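Local coordinates for UV damage endonuclease (Sulfolobus acidocaldarius, PDB 3TC3), which probably cuts DNA next to ultraviolet and other lesions as a manganese-binding TIM-barrel endonuclease of the UvdE family, so that the damage can be excised, at residues A[49-54]-A[82-87]; A[57-62]-A[98-103]; A[163-168]-A[174-179]. One frame throughout, in Å; residues are numbered along the deposited sequence.

Contact 1 of 3, residues A[49-54]-A[82-87]; sequences ERVLKV and NTIPLA
In the TIM barrel of this enzyme, the long loop that leaves strand 76-78 turns back over the N-terminal part of helix 48-71, and the two meet through Val51, Val54, Ile84 and Pro85. Val54 points at the proline ring: its CG1, placed anti to the backbone N (chi1 175°), lies 3.7 Å from Pro85 CG, and the two side chains meet at a slant. One helical turn earlier, Val51 divides its branches between two neighbours. CG1 reaches Ile84 CG2 at 4.1 Å, the two side chains crossing at about a right angle, while CG2 rests 4.0 Å from the carbonyl O of Pro85. No hydrogen bond spans the contact; apart from the carbonyl O of Pro85, the four buried residues meet through methyl and ring carbons. Ile84 opens a type II beta turn that runs to Ala87; its closing bond, from Ala87 N to Ile84 O at 3.3 Å, is weak. Tyr145 of helix 133-153 hydrogen-bonds to the backbone N of Ile84, and Phe92 packs on Val51. This is a beta-alpha loop of a TIM barrel, leaving the C-terminal end of its strand and packed on the start of the helix that precedes that strand.

Contact 2 of 3, residues A[57-62]-A[98-103]; sequences SNLLCL and DKLSHI
Leu59, on helix 48-71, extends its side chain toward the bend between helices 96-99 and 101-113, where it meets Leu100 and Ile103. Near the backbone, Leu59 CB lies 4.0 Å from Ile103 CG2; at the far end, Leu59 CD1 meets Leu100 CD1 at 3.9 Å. Leu59 CG stands anti to its carbonyl carbon (chi1 -72°), and from there the CD1 methyl reaches Leu100, the two leucine side chains running obliquely past each other. Ile103 puts CG2 anti to the backbone N, which turns that methyl toward the shaft of Leu59. Leu100 leaves the helical conformation at the end of helix 96-99 and also occupies the N-cap position of helix 101-113, so the Leu59-Leu100 half of the contact falls at the break, and Ile103 follows inside helix 101-113. Nearby, Asp98 O accepts both the backbone N of Ser101, at 3.2 Å, and Ser101 OG, at 3.1 Å, the two donors arriving from the same face of its carbonyl plane. Helices 48-71 and 101-113 are neighbouring outer helices of the TIM barrel, on either side of strand 76-78 in the chain, and Leu104, Ile107 and Met153 also pack on Leu59. With no hydrogen bond or ion pair between 57-62 and 98-103, dispersion and exclusion of water hold the two segments, while the polar bonds near the break, both to Asp98 O, stay within 98-103.

Contact 3 of 3, residues A[163-168]-A[174-179]; sequences VGSSMN and LNRFIE
Arg176 turns both terminal nitrogens of its guanidinium to the carbonyl O of Met167, tying helix 170-181 of the TIM barrel to the loop that follows strand 158-162. The stronger bond runs from NH1 to Met167 O, 2.9 Å long with an N-H...O angle of 144°; NH2 adds a weak one to the same oxygen. The acceptor sits at the guanidinium edge but about 21° out of its plane. A bend at chi3 (-48°) swings the guanidinium toward the loop, and NE is bonded to the carbonyl O of Asn129, which further fixes its rotation. A water accepts from Arg176 NH1 and from Asn168 ND2, each 3.1 Å from its oxygen, joining two groups whose planes stand almost perpendicular. The loop is shaped by an ST turn, in which Ser165 OG accepts from Met167 N at 3.2 Å in a nearly straight bond. Farther in, the contact becomes apolar. Val163 CG1 lies 4.3 Å from Leu174 CD2, and Phe201 and Ile209 pack against both of these residues. Val163 CG1 also approaches Phe177 CD2, at 3.9 Å, and the carbonyl O of Val163 meets that ring at its edge, 3.3 Å from CD2.

How the contacts relate
Contacts 1 and 2 share helix 48-71, their centres 10 Å apart, and their segments alternate along the chain. They touch where Asn58 ND2 probably hydrogen-bonds to Thr83 O, 3.1 Å away, and Leu59 CD2 packs on Thr83 CG2 at 3.5 Å. Contact 3 stands apart, its centre about 31 Å from that of contact 1 and 36 Å from that of contact 2, on the opposite side of the chain's centre from the latter. It comes closer to the metal site without contributing a ligand: the side chain of Val163 lies about 8 Å from that of the manganese ligand Glu195 and about 13 Å from the manganese ion, whereas contacts 1 and 2 are remote.

Contact 1 of 3, residues A[49-54]-A[82-87]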
loop_
_atom_site.group_PDB
_atom_site.type_symbol
_atom_site.label_atom_id
_atom_site.label_comp_id
_atom_site.label_asym_id
_atom_site.label_seq_id
_atom_site.Cartn_x
_atom_site.Cartn_y
_atom_site.Cartn_z
ATOM N N GLU A 49 21.406 3.585 17.948
ATOM C CA GLU A 49 20.548 3.393 19.067
ATOM C C GLU A 49 19.148 3.879 18.846
ATOM O O GLU A 49 18.249 3.158 19.173
ATOM C CB GLU A 49 21.101 4.105 20.302
ATOM C CG GLU A 49 20.694 3.454 21.563
ATOM C CD GLU A 49 21.594 3.912 22.712
ATOM O OE1 GLU A 49 22.847 3.860 22.556
ATOM O OE2 GLU A 49 21.032 4.349 23.738
ATOM N N ARG A 50 18.954 5.125 18.386
ATOM C CA ARG A 50 17.589 5.658 18.174
ATOM C C ARG A 50 16.814 4.875 17.082
ATOM O O ARG A 50 15.580 4.617 17.244
ATOM C CB ARG A 50 17.647 7.118 17.799
ATOM C CG ARG A 50 16.335 7.816 17.627
ATOM C CD ARG A 50 16.157 8.986 18.550
ATOM N NE ARG A 50 15.247 9.948 17.931
ATOM C CZ ARG A 50 13.963 10.077 18.257
ATOM N NH1 ARG A 50 13.442 9.332 19.218
ATOM N NH2 ARG A 50 13.205 10.958 17.631
ATOM N N VAL A 51 17.491 4.519 15.996
ATOM C CA VAL A 51 16.805 3.717 14.970
ATOM C C VAL A 51 16.343 2.399 15.561
ATOM O O VAL A 51 15.220 2.007 15.316
ATOM C CB VAL A 51 17.716 3.469 13.750
ATOM C CG1 VAL A 51 17.176 2.319 12.826
ATOM C CG2 VAL A 51 17.879 4.773 12.982
ATOM N N LEU A 52 17.177 1.703 16.326
ATOM C CA LEU A 52 16.789 0.413 16.900
ATOM C C LEU A 52 15.662 0.586 17.912
ATOM O O LEU A 52 14.752 -0.217 17.933
ATOM C CB LEU A 52 18.019 -0.315 17.521
ATOM C CG LEU A 52 19.007 -0.661 16.403
ATOM C CD1 LEU A 52 20.458 -0.916 16.978
ATOM C CD2 LEU A 52 18.507 -1.801 15.500
ATOM N N LYS A 53 15.698 1.654 18.700
ATOM C CA LYS A 53 14.678 1.911 19.676
ATOM C C LYS A 53 13.348 2.183 19.014
ATOM O O LYS A 53 12.362 1.635 19.465
ATOM C CB LYS A 53 15.068 3.104 20.539
ATOM C CG LYS A 53 14.168 3.397 21.706
ATOM C CD LYS A 53 14.932 4.360 22.599
ATOM C CE LYS A 53 14.039 5.574 22.855
ATOM N NZ LYS A 53 13.107 5.332 23.998
ATOM N N VAL A 54 13.306 3.024 17.992
ATOM C CA VAL A 54 11.998 3.342 17.409
ATOM C C VAL A 54 11.548 2.188 16.502
ATOM O O VAL A 54 10.392 1.902 16.489
ATOM C CB VAL A 54 12.044 4.703 16.708
ATOM C CG1 VAL A 54 10.707 5.038 15.972
ATOM C CG2 VAL A 54 12.433 5.794 17.707
ATOM N N ASN A 82 7.229 3.926 7.741
ATOM C CA ASN A 82 8.133 4.436 8.826
ATOM C C ASN A 82 8.621 3.334 9.715
ATOM O O ASN A 82 9.377 3.605 10.694
ATOM C CB ASN A 82 7.347 5.471 9.676
ATOM C CG ASN A 82 7.062 6.692 8.976
ATOM O OD1 ASN A 82 7.723 7.049 7.998
ATOM N ND2 ASN A 82 6.102 7.482 9.546
ATOM N N THR A 83 8.270 2.062 9.467
ATOM C CA THR A 83 8.558 0.949 10.410
ATOM C C THR A 83 10.036 1.012 10.851
ATOM O O THR A 83 10.285 0.994 12.068
ATOM C CB THR A 83 8.254 -0.417 9.780
ATOM O OG1 THR A 83 6.806 -0.473 9.660
ATOM C CG2 THR A 83 8.704 -1.580 10.673
ATOM N N ILE A 84 10.937 1.050 9.875
ATOM C CA ILE A 84 12.381 1.280 10.232
ATOM C C ILE A 84 12.709 2.744 9.800
ATOM O O ILE A 84 12.865 3.025 8.619
ATOM C CB ILE A 84 13.283 0.374 9.433
ATOM C CG1 ILE A 84 12.836 -1.085 9.521
ATOM C CG2 ILE A 84 14.814 0.608 9.925
ATOM C CD1 ILE A 84 12.864 -1.706 10.972
ATOM N N PRO A 85 12.744 3.709 10.735
ATOM C CA PRO A 85 12.911 5.088 10.323
ATOM C C PRO A 85 14.146 5.439 9.533
ATOM O O PRO A 85 15.207 5.021 10.017
ATOM C CB PRO A 85 12.894 5.833 11.665
ATOM C CG PRO A 85 12.135 5.011 12.557
ATOM C CD PRO A 85 12.603 3.572 12.191
ATOM N N LEU A 86 14.027 6.219 8.440
ATOM C CA LEU A 86 15.180 6.664 7.652
ATOM C C LEU A 86 15.991 5.539 7.001
ATOM O O LEU A 86 17.100 5.765 6.504
ATOM C CB LEU A 86 16.144 7.581 8.481
ATOM C CG LEU A 86 15.460 8.833 9.025
ATOM C CD1 LEU A 86 16.449 9.403 10.091
ATOM C CD2 LEU A 86 15.218 9.782 7.810
ATOM N N ALA A 87 15.377 4.346 6.864
ATOM C CA ALA A 87 16.114 3.176 6.344
ATOM C C ALA A 87 16.763 3.332 4.986
ATOM O O ALA A 87 17.793 2.684 4.727
ATOM C CB ALA A 87 15.188 1.930 6.311
#

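Contact 2 of 3, residues A[57-62]-A[98-103]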
loop_
_atom_site.group_PDB
_atom_site.type_symbol
_atom_site.label_atom_id
_atom_site.label_comp_id
_atom_site.label_asym_id
_atom_site.label_seq_id
_atom_site.Cartn_x
_atom_site.Cartn_y
_atom_site.Cartn_z
ATOM N N SER A 57 10.017 -0.346 18.861
ATOM C CA SER A 57 8.722 -0.019 19.420
ATOM C C SER A 57 7.702 -0.098 18.285
ATOM O O SER A 57 6.575 -0.569 18.513
ATOM C CB SER A 57 8.596 1.336 20.095
ATOM O OG SER A 57 9.177 2.427 19.376
ATOM N N ASN A 58 8.078 0.337 17.100
ATOM C CA ASN A 58 7.117 0.213 15.996
ATOM C C ASN A 58 6.709 -1.229 15.756
ATOM O O ASN A 58 5.523 -1.519 15.463
ATOM C CB ASN A 58 7.690 0.793 14.683
ATOM C CG ASN A 58 7.678 2.336 14.601
ATOM O OD1 ASN A 58 6.870 3.031 15.266
ATOM N ND2 ASN A 58 8.458 2.874 13.650
ATOM N N LEU A 59 7.696 -2.116 15.771
ATOM C CA LEU A 59 7.457 -3.477 15.421
ATOM C C LEU A 59 6.611 -4.152 16.526
ATOM O O LEU A 59 5.785 -5.022 16.243
ATOM C CB LEU A 59 8.766 -4.189 15.158
ATOM C CG LEU A 59 9.452 -3.768 13.837
ATOM C CD1 LEU A 59 10.940 -4.156 13.848
ATOM C CD2 LEU A 59 8.747 -4.463 12.658
ATOM N N LEU A 60 6.930 -3.890 17.807
ATOM C CA LEU A 60 6.063 -4.346 18.935
ATOM C C LEU A 60 4.594 -3.999 18.711
ATOM O O LEU A 60 3.668 -4.839 18.875
ATOM C CB LEU A 60 6.512 -3.704 20.258
ATOM C CG LEU A 60 5.694 -4.210 21.490
ATOM C CD1 LEU A 60 6.617 -4.596 22.636
ATOM C CD2 LEU A 60 4.457 -3.355 22.023
ATOM N N CYS A 61 4.357 -2.726 18.357
ATOM C CA CYS A 61 3.020 -2.210 18.116
ATOM C C CYS A 61 2.446 -2.863 16.887
ATOM O O CYS A 61 1.278 -3.256 16.902
ATOM C CB CYS A 61 3.129 -0.741 17.946
ATOM S SG CYS A 61 3.332 0.115 19.584
ATOM N N LEU A 62 3.264 -3.022 15.829
ATOM C CA LEU A 62 2.747 -3.794 14.643
ATOM C C LEU A 62 2.273 -5.185 15.017
ATOM O O LEU A 62 1.212 -5.577 14.565
ATOM C CB LEU A 62 3.847 -3.849 13.538
ATOM C CG LEU A 62 3.425 -4.629 12.255
ATOM C CD1 LEU A 62 2.145 -4.095 11.510
ATOM C CD2 LEU A 62 4.619 -4.650 11.292
ATOM N N ASP A 98 19.645 -8.022 10.811
ATOM C CA ASP A 98 20.154 -8.908 11.861
ATOM C C ASP A 98 19.728 -8.604 13.239
ATOM O O ASP A 98 19.284 -9.505 13.982
ATOM C CB ASP A 98 21.696 -8.904 11.853
ATOM C CG ASP A 98 22.258 -9.648 10.676
ATOM O OD1 ASP A 98 21.469 -10.285 9.943
ATOM O OD2 ASP A 98 23.487 -9.582 10.466
ATOM N N LYS A 99 19.852 -7.350 13.652
ATOM C CA LYS A 99 19.594 -7.010 15.029
ATOM C C LYS A 99 18.150 -7.260 15.496
ATOM O O LYS A 99 17.896 -7.578 16.659
ATOM C CB LYS A 99 20.060 -5.582 15.363
ATOM C CG LYS A 99 21.624 -5.431 15.259
ATOM C CD LYS A 99 22.089 -3.974 15.493
ATOM C CE LYS A 99 23.587 -3.875 15.919
ATOM N NZ LYS A 99 24.533 -4.403 14.882
ATOM N N LEU A 100 17.192 -7.072 14.572
ATOM C CA LEU A 100 15.772 -7.277 14.846
ATOM C C LEU A 100 15.192 -8.549 14.179
ATOM O O LEU A 100 13.957 -8.648 14.051
ATOM C CB LEU A 100 14.961 -6.052 14.365
ATOM C CG LEU A 100 15.484 -4.720 14.876
ATOM C CD1 LEU A 100 14.797 -3.600 14.148
ATOM C CD2 LEU A 100 15.545 -4.527 16.385
ATOM N N SER A 101 16.046 -9.517 13.778
ATOM C CA SER A 101 15.616 -10.696 13.010
ATOM C C SER A 101 14.530 -11.432 13.789
ATOM O O SER A 101 13.614 -11.985 13.203
ATOM C CB SER A 101 16.766 -11.699 12.727
ATOM O OG SER A 101 17.373 -11.991 13.963
ATOM N N HIS A 102 14.667 -11.473 15.111
ATOM C CA HIS A 102 13.718 -12.133 16.017
ATOM C C HIS A 102 12.280 -11.701 15.834
ATOM O O HIS A 102 11.370 -12.480 15.476
ATOM C CB HIS A 102 14.164 -11.826 17.450
ATOM C CG HIS A 102 14.907 -10.498 17.576
ATOM N ND1 HIS A 102 14.268 -9.315 17.745
ATOM C CD2 HIS A 102 16.271 -10.210 17.562
ATOM C CE1 HIS A 102 15.172 -8.335 17.845
ATOM N NE2 HIS A 102 16.397 -8.880 17.736
ATOM N N ILE A 103 12.059 -10.415 16.135
ATOM C CA ILE A 103 10.738 -9.802 16.088
ATOM C C ILE A 103 10.239 -9.804 14.635
ATOM O O ILE A 103 9.056 -10.027 14.422
ATOM C CB ILE A 103 10.719 -8.347 16.681
ATOM C CG1 ILE A 103 11.424 -8.316 18.079
ATOM C CG2 ILE A 103 9.252 -7.792 16.773
ATOM C CD1 ILE A 103 12.155 -6.983 18.452
#

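Contact 3 of 3, residues A[163-168]-A[174-179]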
loop_
_atom_site.group_PDB
_atom_site.type_symbol
_atom_site.label_atom_id
_atom_site.label_comp_id
_atom_site.label_asym_id
_atom_site.label_seq_id
_atom_site.Cartn_x
_atom_site.Cartn_y
_atom_site.Cartn_z
ATOM N N VAL A 163 2.441 5.858 -10.918
ATOM C CA VAL A 163 3.322 5.845 -12.054
ATOM C C VAL A 163 4.439 6.895 -11.875
ATOM O O VAL A 163 5.595 6.694 -12.287
ATOM C CB VAL A 163 2.524 6.000 -13.397
ATOM C CG1 VAL A 163 3.496 6.098 -14.489
ATOM C CG2 VAL A 163 1.687 4.776 -13.576
ATOM N N GLY A 164 4.019 8.028 -11.334
ATOM C CA GLY A 164 5.014 9.006 -10.998
ATOM C C GLY A 164 4.831 10.346 -11.737
ATOM O O GLY A 164 3.767 11.002 -11.732
ATOM N N SER A 165 5.894 10.746 -12.440
ATOM C CA SER A 165 5.969 12.024 -13.138
ATOM C C SER A 165 5.295 11.996 -14.504
ATOM O O SER A 165 5.313 10.953 -15.137
ATOM C CB SER A 165 7.503 12.248 -13.267
ATOM O OG SER A 165 7.816 13.313 -14.124
ATOM N N SER A 166 4.844 13.166 -15.002
ATOM C CA SER A 166 4.375 13.253 -16.380
ATOM C C SER A 166 5.267 14.217 -17.196
ATOM O O SER A 166 4.827 14.694 -18.254
ATOM C CB SER A 166 2.900 13.722 -16.472
ATOM O OG SER A 166 2.800 14.972 -15.853
ATOM N N MET A 167 6.484 14.479 -16.734
ATOM C CA MET A 167 7.434 15.341 -17.505
ATOM C C MET A 167 7.623 14.806 -18.931
ATOM O O MET A 167 7.760 13.619 -19.120
ATOM C CB MET A 167 8.757 15.478 -16.775
ATOM C CG MET A 167 8.643 16.315 -15.478
ATOM S SD MET A 167 8.294 18.092 -15.754
ATOM C CE MET A 167 9.855 18.467 -16.558
ATOM N N ASN A 168 7.683 15.733 -19.920
ATOM C CA ASN A 168 7.807 15.411 -21.352
ATOM C C ASN A 168 6.561 14.729 -21.915
ATOM O O ASN A 168 6.597 14.252 -23.033
ATOM C CB ASN A 168 9.007 14.545 -21.726
ATOM C CG ASN A 168 10.338 15.082 -21.217
ATOM O OD1 ASN A 168 10.503 16.282 -21.052
ATOM N ND2 ASN A 168 11.290 14.171 -20.963
ATOM N N LEU A 174 5.198 7.102 -19.590
ATOM C CA LEU A 174 4.904 5.654 -19.480
ATOM C C LEU A 174 6.116 4.778 -19.906
ATOM O O LEU A 174 6.423 3.742 -19.255
ATOM C CB LEU A 174 3.635 5.210 -20.332
ATOM C CG LEU A 174 2.387 5.934 -19.858
ATOM C CD1 LEU A 174 1.252 5.522 -20.835
ATOM C CD2 LEU A 174 2.012 5.505 -18.436
ATOM N N ASN A 175 6.778 5.188 -21.011
ATOM C CA ASN A 175 7.889 4.400 -21.455
ATOM C C ASN A 175 9.093 4.532 -20.511
ATOM O O ASN A 175 9.736 3.495 -20.271
ATOM C CB ASN A 175 8.181 4.759 -22.896
ATOM C CG ASN A 175 7.197 4.005 -23.858
ATOM O OD1 ASN A 175 7.018 2.737 -23.778
ATOM N ND2 ASN A 175 6.541 4.749 -24.694
ATOM N N ARG A 176 9.282 5.701 -19.903
ATOM C CA ARG A 176 10.360 5.844 -18.878
ATOM C C ARG A 176 10.012 4.936 -17.667
ATOM O O ARG A 176 10.908 4.279 -17.102
ATOM C CB ARG A 176 10.522 7.255 -18.296
ATOM C CG ARG A 176 11.104 8.257 -19.323
ATOM C CD ARG A 176 11.635 9.535 -18.581
ATOM N NE ARG A 176 10.672 10.087 -17.605
ATOM C CZ ARG A 176 9.640 10.846 -17.932
ATOM N NH1 ARG A 176 9.443 11.229 -19.230
ATOM N NH2 ARG A 176 8.800 11.248 -17.000
ATOM N N PHE A 177 8.731 4.834 -17.330
ATOM C CA PHE A 177 8.434 3.945 -16.199
ATOM C C PHE A 177 8.836 2.514 -16.517
ATOM O O PHE A 177 9.402 1.802 -15.700
ATOM C CB PHE A 177 6.946 4.030 -15.897
ATOM C CG PHE A 177 6.536 3.134 -14.748
ATOM C CD1 PHE A 177 6.292 1.742 -14.937
ATOM C CD2 PHE A 177 6.377 3.691 -13.476
ATOM C CE1 PHE A 177 5.989 0.977 -13.841
ATOM C CE2 PHE A 177 6.091 2.868 -12.366
ATOM C CZ PHE A 177 5.846 1.500 -12.555
ATOM N N ILE A 178 8.379 2.039 -17.677
ATOM C CA ILE A 178 8.680 0.651 -18.109
ATOM C C ILE A 178 10.226 0.397 -18.204
ATOM O O ILE A 178 10.695 -0.641 -17.681
ATOM C CB ILE A 178 8.016 0.351 -19.450
ATOM C CG1 ILE A 178 6.484 0.275 -19.224
ATOM C CG2 ILE A 178 8.544 -1.000 -20.012
ATOM C CD1 ILE A 178 5.670 0.142 -20.522
ATOM N N GLU A 179 10.964 1.376 -18.765
ATOM C CA GLU A 179 12.417 1.221 -18.880
ATOM C C GLU A 179 13.058 1.039 -17.502
ATOM O O GLU A 179 13.881 0.165 -17.319
ATOM C CB GLU A 179 13.059 2.401 -19.628
ATOM C CG GLU A 179 14.522 2.025 -20.050
ATOM C CD GLU A 179 15.508 3.125 -20.461
ATOM O OE1 GLU A 179 15.159 4.318 -20.527
ATOM O OE2 GLU A 179 16.681 2.729 -20.698
HETATM O O HOH W 1 11.270 11.117 -21.691
#